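Local coordinates for uncharacterized protein (Eubacterium ventriosum, PDB 3FDI) that is of unknown function but, as a cytidylate kinase-like protein of the P-loop NTPase clan, probably binds a nucleotide and transfers a phosphoryl group, at residues I11-G16 with V102-C107; H20-K25 with V183-A188; I119-L124 with Y174-K179. One frame throughout, in Å; residues are numbered along the deposited sequence.

One parallel sheet and the helices on one of its faces tie the three contacts together. Contact 1 joins strands 8-13 and 101-104, and contact 3 strands 118-125 and 176-180; their centres lie about 10 Å apart. Strand 8-13 reaches strand 118-125 through probable backbone hydrogen bonds, one of them Gly12 O to Ile123 N at 2.9 Å. Contact 2 pairs two helices over this sheet, centre to centre about 12 Å from contact 1 and about 11 Å from contact 3, with Ala23 CB 3.6 Å from Val104 CG2. Contacts 1 and 2 share a sulfate, hydrogen-bonded to Gly16 N and His20 N, which probably marks the P-loop phosphate site; contacts 2 and 3 both reach the second subunit.

Contact 1: I11-G16 with V102-C107; sequences IGREFG and VIVGRC. With SO4 (sulfate ion), chain F; SO4 (sulfate ion), chain G.
The anion-binding end of the parallel P-loop sheet is framed by Ile11 and Arg13 on strand 8-13, by Val102 to Val104 at the end of strand 101-104 and by Gly105 just beyond it. Two backbone bonds fix the pairing: Ile11 N donates to Ile103 O at 2.9 Å, and Gly105 N to Ile11 O at 2.8 Å, both nearly straight at 166°. They straddle Val104. Ile11 CD1 packs on Val102 CG1 at 3.8 Å, and helix 19-30 packs on both through Ala23 and Ala27. On Val104, CG1 is anti to the backbone N (chi1 172°), which sets this methyl against one face of the Arg13 guanidinium, over its centre, 3.3 Å from its plane. The Arg13 chain bends at chi2 and chi3, crossing Val104 at about a right angle. The sulfate of chain F lies at the guanidinium edge with its sulfur in the plane: Arg13 NH2 gives a bond to O2 at 2.6 Å, and NH1 one to O3 at 3.3 Å. Arg106 takes the same ion with backbone N and NE, both to O1, and with NH2 to O4 at 2.9 Å, so two arginines clasp it. With an alanine in place of Arg13, O2 and O3 of this sulfate would probably lose these donors, and Val104 CG1 its guanidinium cover. Gly105, at a positive phi of 68°, lies so near Arg13 NH2 and the sulfate that a side chain would collide with both. The sulfate of chain G, like the first probably from the crystallisation liquor, accepts from Gly16 N at 3.0 Å, with Gly18 N, Gly19 N, His20 N and Arg137 also donating. A glycine-rich turn wrapping an anion between strand and helix is the signature of the P-loop, consistent with a phosphate site as in nucleotide kinases.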
loop_
_atom_site.group_PDB
_atom_site.type_symbol
_atom_site.label_atom_id
_atom_site.label_comp_id
_atom_site.label_asym_id
_atom_site.label_seq_id
_atom_site.Cartn_x
_atom_site.Cartn_y
_atom_site.Cartn_z
ATOM N N ILE B 11 6.802 -16.582 14.032
ATOM C CA ILE B 11 6.217 -15.462 14.735
ATOM C C ILE B 11 6.725 -14.219 14.121
ATOM O O ILE B 11 7.953 -14.050 13.988
ATOM C CB ILE B 11 6.614 -15.472 16.207
ATOM C CG1 ILE B 11 5.785 -16.497 16.967
ATOM C CG2 ILE B 11 6.358 -14.087 16.857
ATOM C CD1 ILE B 11 6.390 -16.859 18.201
ATOM N N GLY B 12 5.797 -13.356 13.755
ATOM C CA GLY B 12 6.068 -11.971 13.442
ATOM C C GLY B 12 5.500 -11.094 14.544
ATOM O O GLY B 12 4.757 -11.552 15.398
ATOM N N ARG B 13 5.823 -9.809 14.519
ATOM C CA ARG B 13 5.512 -8.953 15.628
ATOM C C ARG B 13 5.840 -7.463 15.366
ATOM O O ARG B 13 6.790 -7.127 14.616
ATOM C CB ARG B 13 6.277 -9.424 16.889
ATOM C CG ARG B 13 7.664 -8.735 17.076
ATOM C CD ARG B 13 8.947 -9.556 16.897
ATOM N NE ARG B 13 9.397 -9.650 15.535
ATOM C CZ ARG B 13 10.660 -9.672 15.090
ATOM N NH1 ARG B 13 11.704 -9.583 15.891
ATOM N NH2 ARG B 13 10.870 -9.797 13.768
ATOM N N GLU B 14 5.048 -6.597 15.995
ATOM C CA GLU B 14 5.368 -5.182 16.130
ATOM C C GLU B 14 6.315 -5.038 17.302
ATOM O O GLU B 14 6.187 -5.752 18.313
ATOM C CB GLU B 14 4.127 -4.360 16.470
ATOM C CG GLU B 14 3.026 -4.510 15.514
ATOM C CD GLU B 14 1.823 -3.652 15.866
ATOM O OE1 GLU B 14 1.528 -3.482 17.076
ATOM O OE2 GLU B 14 1.146 -3.186 14.925
ATOM N N PHE B 15 7.218 -4.070 17.192
ATOM C CA PHE B 15 8.188 -3.801 18.219
ATOM C C PHE B 15 7.465 -3.315 19.447
ATOM O O PHE B 15 6.571 -2.452 19.350
ATOM C CB PHE B 15 9.111 -2.716 17.762
ATOM C CG PHE B 15 10.257 -2.465 18.709
ATOM C CD1 PHE B 15 11.313 -3.379 18.787
ATOM C CD2 PHE B 15 10.287 -1.323 19.512
ATOM C CE1 PHE B 15 12.384 -3.158 19.644
ATOM C CE2 PHE B 15 11.377 -1.087 20.355
ATOM C CZ PHE B 15 12.423 -1.993 20.417
ATOM N N GLY B 16 7.833 -3.894 20.584
ATOM C CA GLY B 16 7.165 -3.614 21.830
ATOM C C GLY B 16 5.879 -4.371 22.159
ATOM O O GLY B 16 5.284 -4.108 23.202
ATOM N N VAL B 102 10.650 -22.732 17.099
ATOM C CA VAL B 102 10.020 -21.439 16.999
ATOM C C VAL B 102 11.036 -20.541 16.307
ATOM O O VAL B 102 12.235 -20.568 16.621
ATOM C CB VAL B 102 9.682 -20.848 18.387
ATOM C CG1 VAL B 102 9.083 -19.473 18.224
ATOM C CG2 VAL B 102 8.730 -21.773 19.184
ATOM N N ILE B 103 10.565 -19.765 15.343
ATOM C CA ILE B 103 11.418 -18.822 14.665
ATOM C C ILE B 103 10.699 -17.466 14.629
ATOM O O ILE B 103 9.539 -17.372 14.246
ATOM C CB ILE B 103 11.866 -19.355 13.261
ATOM C CG1 ILE B 103 12.757 -18.359 12.503
ATOM C CG2 ILE B 103 10.685 -19.737 12.412
ATOM C CD1 ILE B 103 14.041 -18.056 13.144
ATOM N N VAL B 104 11.394 -16.442 15.083
ATOM C CA VAL B 104 10.877 -15.093 15.068
ATOM C C VAL B 104 11.419 -14.410 13.829
ATOM O O VAL B 104 12.632 -14.447 13.574
ATOM C CB VAL B 104 11.351 -14.333 16.313
ATOM C CG1 VAL B 104 10.973 -12.858 16.209
ATOM C CG2 VAL B 104 10.752 -14.982 17.596
ATOM N N GLY B 105 10.539 -13.792 13.055
ATOM C CA GLY B 105 10.952 -12.969 11.960
ATOM C C GLY B 105 11.574 -13.794 10.873
ATOM O O GLY B 105 11.177 -14.955 10.672
ATOM N N ARG B 106 12.529 -13.181 10.163
ATOM C CA ARG B 106 13.336 -13.854 9.147
ATOM C C ARG B 106 12.552 -14.444 7.965
ATOM O O ARG B 106 12.994 -15.402 7.318
ATOM C CB ARG B 106 14.194 -14.943 9.814
ATOM C CG ARG B 106 15.140 -14.427 10.966
ATOM C CD ARG B 106 16.354 -13.657 10.420
ATOM N NE ARG B 106 16.069 -12.256 10.254
ATOM C CZ ARG B 106 16.874 -11.358 9.688
ATOM N NH1 ARG B 106 18.065 -11.709 9.208
ATOM N NH2 ARG B 106 16.483 -10.083 9.608
ATOM N N CYS B 107 11.399 -13.866 7.665
ATOM C CA CYS B 107 10.541 -14.295 6.592
ATOM C C CYS B 107 10.114 -15.742 6.745
ATOM O O CYS B 107 9.801 -16.400 5.752
ATOM C CB CYS B 107 11.246 -14.093 5.257
ATOM S SG CYS B 107 11.704 -12.345 4.998
HETATM S S SO4 F . 13.941 -9.903 12.239
HETATM O O1 SO4 F . 14.212 -11.191 11.620
HETATM O O2 SO4 F . 12.573 -9.571 11.823
HETATM O O3 SO4 F . 14.097 -9.974 13.682
HETATM O O4 SO4 F . 14.944 -8.933 11.734
HETATM S S SO4 G . 8.805 -7.366 21.147
HETATM O O1 SO4 G . 9.512 -8.646 21.254
HETATM O O2 SO4 G . 9.668 -6.297 20.653
HETATM O O3 SO4 G . 7.762 -7.684 20.149
HETATM O O4 SO4 G . 8.238 -7.025 22.489
#

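Contact 2: H20-K25 with V183-A188; sequences HLVAKK and VDVDTA. With SO4 (sulfate ion), chain G.
Two helices on one face of the P-loop sheet meet here: helix 19-30, which follows the sulfate-binding, P-loop-like turn, through Leu21, Val22 and Lys25, and the start of helix 185-197 through Val185, Asp186 and Ala188. Val185 is the centre of the contact. Its CG1 stands anti to the backbone N (chi1 179°) and thereby enters between three side chains of the other helix, 3.4 Å from Val22 CG2, 3.7 Å from Lys25 CD and 3.8 Å from Leu21 CB. The first of these is tighter than ordinary methyl contact. Deeper in, Val22 CG2 also reaches Ala188 CB at 4.4 Å, and strand 176-180 lies beneath, with Ile180 touching Val22, Val185 and Ala188. At the outer margin, the extended Lys25 chain crosses Val185 at about a right angle and carries NZ to Asp186 OD2 in a salt bridge. At 2.5 Å the modelled distance between Lys25 NZ and Asp186 OD2 is doubtfully short. Asp186 has its CB directed away from helix 19-30, yet its carboxylate turns back to meet the amine.

Asp184 is the N-cap, its OD1 accepting from Thr187 N at 2.8 Å, the N-H coming in close to the line of the OD1 carbon-oxygen bond, and this holds the first turn that presents Val185. His20 N donates to the sulfate of the P-loop at 2.9 Å, and the N terminus of its helix would favour an anion there. Helices packed on a parallel sheet, the first following the P-loop, belong to the alpha/beta fold of nucleotide kinases.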
loop_
_atom_site.group_PDB
_atom_site.type_symbol
_atom_site.label_atom_id
_atom_site.label_comp_id
_atom_site.label_asym_id
_atom_site.label_seq_id
_atom_site.Cartn_x
_atom_site.Cartn_y
_atom_site.Cartn_z
ATOM N N HIS B 20 8.422 -11.369 21.365
ATOM C CA HIS B 20 9.502 -12.239 21.872
ATOM C C HIS B 20 9.041 -13.056 23.072
ATOM O O HIS B 20 9.361 -14.198 23.154
ATOM C CB HIS B 20 10.735 -11.451 22.262
ATOM C CG HIS B 20 11.798 -12.278 22.933
ATOM N ND1 HIS B 20 12.725 -13.025 22.228
ATOM C CD2 HIS B 20 12.072 -12.484 24.250
ATOM C CE1 HIS B 20 13.508 -13.663 23.078
ATOM N NE2 HIS B 20 13.137 -13.348 24.312
ATOM N N LEU B 21 8.315 -12.465 24.014
ATOM C CA LEU B 21 7.870 -13.190 25.196
ATOM C C LEU B 21 6.923 -14.300 24.817
ATOM O O LEU B 21 6.979 -15.366 25.375
ATOM C CB LEU B 21 7.127 -12.276 26.171
ATOM C CG LEU B 21 7.862 -11.123 26.839
ATOM C CD1 LEU B 21 7.025 -10.495 27.993
ATOM C CD2 LEU B 21 9.240 -11.599 27.377
ATOM N N VAL B 22 6.024 -14.049 23.865
ATOM C CA VAL B 22 5.134 -15.117 23.373
ATOM C C VAL B 22 5.961 -16.233 22.709
ATOM O O VAL B 22 5.743 -17.437 22.953
ATOM C CB VAL B 22 4.090 -14.558 22.423
ATOM C CG1 VAL B 22 3.254 -15.669 21.807
ATOM C CG2 VAL B 22 3.202 -13.542 23.128
ATOM N N ALA B 23 6.899 -15.848 21.857
ATOM C CA ALA B 23 7.755 -16.844 21.172
ATOM C C ALA B 23 8.472 -17.737 22.214
ATOM O O ALA B 23 8.427 -18.970 22.151
ATOM C CB ALA B 23 8.719 -16.171 20.279
ATOM N N LYS B 24 9.101 -17.103 23.196
ATOM C CA LYS B 24 9.715 -17.809 24.340
ATOM C C LYS B 24 8.753 -18.712 25.098
ATOM O O LYS B 24 9.039 -19.877 25.323
ATOM C CB LYS B 24 10.300 -16.764 25.307
ATOM C CG LYS B 24 11.278 -17.278 26.333
ATOM C CD LYS B 24 12.274 -16.148 26.650
ATOM C CE LYS B 24 13.066 -16.336 27.962
ATOM N NZ LYS B 24 12.437 -15.601 29.114
ATOM N N LYS B 25 7.605 -18.178 25.497
ATOM C CA LYS B 25 6.599 -18.985 26.181
ATOM C C LYS B 25 6.149 -20.201 25.369
ATOM O O LYS B 25 6.082 -21.302 25.895
ATOM C CB LYS B 25 5.414 -18.120 26.637
ATOM C CG LYS B 25 5.837 -17.180 27.782
ATOM C CD LYS B 25 4.803 -16.127 28.188
ATOM C CE LYS B 25 5.084 -15.668 29.651
ATOM N NZ LYS B 25 4.166 -14.607 30.166
ATOM N N VAL B 183 -5.748 -8.063 26.305
ATOM C CA VAL B 183 -5.321 -9.337 26.880
ATOM C C VAL B 183 -3.809 -9.378 27.028
ATOM O O VAL B 183 -3.097 -8.656 26.312
ATOM C CB VAL B 183 -5.724 -10.524 26.029
ATOM C CG1 VAL B 183 -7.264 -10.622 25.948
ATOM C CG2 VAL B 183 -5.054 -10.440 24.604
ATOM N N ASP B 184 -3.325 -10.212 27.959
ATOM C CA ASP B 184 -1.883 -10.271 28.298
ATOM C C ASP B 184 -1.172 -11.331 27.466
ATOM O O ASP B 184 -1.835 -12.048 26.678
ATOM C CB ASP B 184 -1.667 -10.519 29.819
ATOM C CG ASP B 184 -2.163 -11.891 30.285
ATOM O OD1 ASP B 184 -2.357 -12.814 29.467
ATOM O OD2 ASP B 184 -2.398 -12.056 31.499
ATOM N N VAL B 185 0.147 -11.447 27.665
ATOM C CA VAL B 185 1.011 -12.375 26.912
ATOM C C VAL B 185 0.654 -13.850 27.141
ATOM O O VAL B 185 0.764 -14.674 26.241
ATOM C CB VAL B 185 2.545 -12.128 27.246
ATOM C CG1 VAL B 185 3.455 -13.109 26.491
ATOM C CG2 VAL B 185 2.929 -10.706 26.891
ATOM N N ASP B 186 0.266 -14.180 28.369
ATOM C CA ASP B 186 -0.193 -15.527 28.672
ATOM C C ASP B 186 -1.454 -15.905 27.932
ATOM O O ASP B 186 -1.586 -17.047 27.549
ATOM C CB ASP B 186 -0.372 -15.723 30.158
ATOM C CG ASP B 186 0.888 -16.205 30.811
ATOM O OD1 ASP B 186 0.828 -17.164 31.576
ATOM O OD2 ASP B 186 1.962 -15.670 30.514
ATOM N N THR B 187 -2.355 -14.947 27.692
ATOM C CA THR B 187 -3.603 -15.243 27.023
ATOM C C THR B 187 -3.371 -15.482 25.526
ATOM O O THR B 187 -3.929 -16.413 24.976
ATOM C CB THR B 187 -4.657 -14.143 27.229
ATOM O OG1 THR B 187 -5.076 -14.112 28.606
ATOM C CG2 THR B 187 -5.898 -14.405 26.348
ATOM N N ALA B 188 -2.542 -14.633 24.899
ATOM C CA ALA B 188 -2.102 -14.803 23.509
ATOM C C ALA B 188 -1.363 -16.129 23.300
ATOM O O ALA B 188 -1.616 -16.840 22.359
ATOM C CB ALA B 188 -1.218 -13.615 23.090
HETATM S S SO4 G . 8.805 -7.366 21.147
HETATM O O1 SO4 G . 9.512 -8.646 21.254
HETATM O O2 SO4 G . 9.668 -6.297 20.653
HETATM O O3 SO4 G . 7.762 -7.684 20.149
HETATM O O4 SO4 G . 8.238 -7.025 22.489
#

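Contact 3: I119-L124 with Y174-K179; sequences ISAFIL and YDICIK
Phe122 and Tyr174 form an offset stack, their centroids 5.0 Å apart and planes inclined at 30°. More intimate is Phe122 CB, which sits over the centre of the tyrosine face, 3.5 Å from the ring centroid, as a CH-pi contact. The phenyl CG lies anti to the backbone N (chi1 -174°), and this carries CD2 across Tyr174 to within 3.4 Å of OH. Beside the pair, Cys177 SG touches Phe122 CB at 3.9 Å. At the other end of the strand, Leu124 CD1 lies against Lys179 CE at 3.6 Å.

These side chains are set in place by a parallel pairing of strands 118-125 and 176-180, the edge, within this chain, of a P-loop NTPase-type parallel sheet, as in nucleotide kinases. Phe122 N donates to Ile176 O at 2.8 Å and Phe122 O accepts from Ile178 N, so Phe122 is tied through both its N and its O to strand 176-180. Ser120 anchors the entry: its N meets Asp175 OD2 at 3.0 Å, and its OG takes Asp175 N at 3.2 Å.

Farther out, Tyr174 OH is hydrogen-bonded to Gly169 N, and Trp168 meets the Phe122 ring edge-to-face. Asp175 OD2 is also salt-bridged to Lys182 of the second subunit, Lys179 NZ is hydrogen-bonded to Arg172 O of that subunit, and Cys177 pairs antiparallel with a strand of the same neighbour, carrying the sheet across the interface.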
loop_
_atom_site.group_PDB
_atom_site.type_symbol
_atom_site.label_atom_id
_atom_site.label_comp_id
_atom_site.label_asym_id
_atom_site.label_seq_id
_atom_site.Cartn_x
_atom_site.Cartn_y
_atom_site.Cartn_z
ATOM N N ILE B 119 2.797 -23.309 11.528
ATOM C CA ILE B 119 1.773 -22.314 11.871
ATOM C C ILE B 119 2.450 -20.980 11.961
ATOM O O ILE B 119 3.599 -20.904 12.387
ATOM C CB ILE B 119 1.224 -22.653 13.236
ATOM C CG1 ILE B 119 0.733 -24.103 13.230
ATOM C CG2 ILE B 119 0.143 -21.740 13.575
ATOM C CD1 ILE B 119 1.830 -25.206 13.735
ATOM N N SER B 120 1.739 -19.912 11.643
ATOM C CA SER B 120 2.280 -18.585 11.863
ATOM C C SER B 120 1.335 -17.670 12.591
ATOM O O SER B 120 0.139 -17.725 12.430
ATOM C CB SER B 120 2.666 -17.933 10.543
ATOM O OG SER B 120 1.532 -17.845 9.709
ATOM N N ALA B 121 1.906 -16.747 13.338
ATOM C CA ALA B 121 1.150 -15.885 14.215
ATOM C C ALA B 121 1.847 -14.543 14.175
ATOM O O ALA B 121 3.115 -14.476 14.192
ATOM C CB ALA B 121 1.108 -16.493 15.651
ATOM N N PHE B 122 1.055 -13.475 14.054
ATOM C CA PHE B 122 1.591 -12.113 14.160
ATOM C C PHE B 122 1.103 -11.487 15.461
ATOM O O PHE B 122 -0.084 -11.454 15.709
ATOM C CB PHE B 122 1.197 -11.304 12.937
ATOM C CG PHE B 122 1.830 -9.925 12.891
ATOM C CD1 PHE B 122 1.072 -8.795 13.178
ATOM C CD2 PHE B 122 3.142 -9.781 12.483
ATOM C CE1 PHE B 122 1.626 -7.566 13.195
ATOM C CE2 PHE B 122 3.738 -8.517 12.465
ATOM C CZ PHE B 122 3.013 -7.406 12.830
ATOM N N ILE B 123 2.033 -10.970 16.276
ATOM C CA ILE B 123 1.728 -10.348 17.561
ATOM C C ILE B 123 1.808 -8.831 17.451
ATOM O O ILE B 123 2.749 -8.280 16.895
ATOM C CB ILE B 123 2.667 -10.824 18.602
ATOM C CG1 ILE B 123 2.755 -12.347 18.525
ATOM C CG2 ILE B 123 2.233 -10.365 20.026
ATOM C CD1 ILE B 123 1.422 -13.029 19.074
ATOM N N LEU B 124 0.771 -8.163 17.940
ATOM C CA LEU B 124 0.693 -6.743 17.889
ATOM C C LEU B 124 0.237 -6.261 19.251
ATOM O O LEU B 124 0.004 -7.066 20.156
ATOM C CB LEU B 124 -0.211 -6.290 16.749
ATOM C CG LEU B 124 -1.648 -6.738 16.549
ATOM C CD1 LEU B 124 -2.384 -5.688 15.610
ATOM C CD2 LEU B 124 -1.842 -8.177 16.030
ATOM N N TYR B 174 -0.694 -14.440 7.727
ATOM C CA TYR B 174 -0.560 -15.317 8.884
ATOM C C TYR B 174 -1.813 -16.192 9.156
ATOM O O TYR B 174 -2.883 -15.914 8.686
ATOM C CB TYR B 174 -0.263 -14.456 10.127
ATOM C CG TYR B 174 0.837 -13.409 9.900
ATOM C CD1 TYR B 174 0.496 -12.144 9.489
ATOM C CD2 TYR B 174 2.186 -13.710 10.017
ATOM C CE1 TYR B 174 1.418 -11.166 9.207
ATOM C CE2 TYR B 174 3.186 -12.694 9.780
ATOM C CZ TYR B 174 2.763 -11.423 9.377
ATOM O OH TYR B 174 3.596 -10.348 9.118
ATOM N N ASP B 175 -1.638 -17.250 9.933
ATOM C CA ASP B 175 -2.746 -18.015 10.465
ATOM C C ASP B 175 -3.494 -17.392 11.603
ATOM O O ASP B 175 -4.728 -17.575 11.713
ATOM C CB ASP B 175 -2.227 -19.362 10.966
ATOM C CG ASP B 175 -1.643 -20.188 9.837
ATOM O OD1 ASP B 175 -2.249 -20.173 8.751
ATOM O OD2 ASP B 175 -0.583 -20.798 10.003
ATOM N N ILE B 176 -2.755 -16.710 12.469
ATOM C CA ILE B 176 -3.293 -16.000 13.621
ATOM C C ILE B 176 -2.649 -14.636 13.804
ATOM O O ILE B 176 -1.471 -14.509 13.642
ATOM C CB ILE B 176 -2.971 -16.717 14.919
ATOM C CG1 ILE B 176 -3.160 -18.205 14.798
ATOM C CG2 ILE B 176 -3.871 -16.204 16.011
ATOM C CD1 ILE B 176 -2.628 -18.968 15.980
ATOM N N CYS B 177 -3.411 -13.632 14.224
ATOM C CA CYS B 177 -2.887 -12.364 14.706
ATOM C C CYS B 177 -3.573 -12.085 15.992
ATOM O O CYS B 177 -4.802 -12.249 16.061
ATOM C CB CYS B 177 -3.258 -11.251 13.763
ATOM S SG CYS B 177 -2.621 -11.494 12.064
ATOM N N ILE B 178 -2.827 -11.628 16.998
ATOM C CA ILE B 178 -3.393 -11.349 18.317
ATOM C C ILE B 178 -2.832 -10.032 18.842
ATOM O O ILE B 178 -1.583 -9.828 18.843
ATOM C CB ILE B 178 -3.100 -12.491 19.296
ATOM C CG1 ILE B 178 -3.590 -13.822 18.703
ATOM C CG2 ILE B 178 -3.863 -12.273 20.581
ATOM C CD1 ILE B 178 -3.209 -15.061 19.527
ATOM N N LYS B 179 -3.721 -9.113 19.192
ATOM C CA LYS B 179 -3.317 -7.784 19.724
ATOM C C LYS B 179 -3.250 -7.875 21.219
ATOM O O LYS B 179 -4.247 -8.238 21.860
ATOM C CB LYS B 179 -4.305 -6.665 19.337
ATOM C CG LYS B 179 -3.903 -5.252 19.809
ATOM C CD LYS B 179 -4.852 -4.185 19.256
ATOM C CE LYS B 179 -4.746 -4.039 17.701
ATOM N NZ LYS B 179 -5.725 -3.061 17.154
#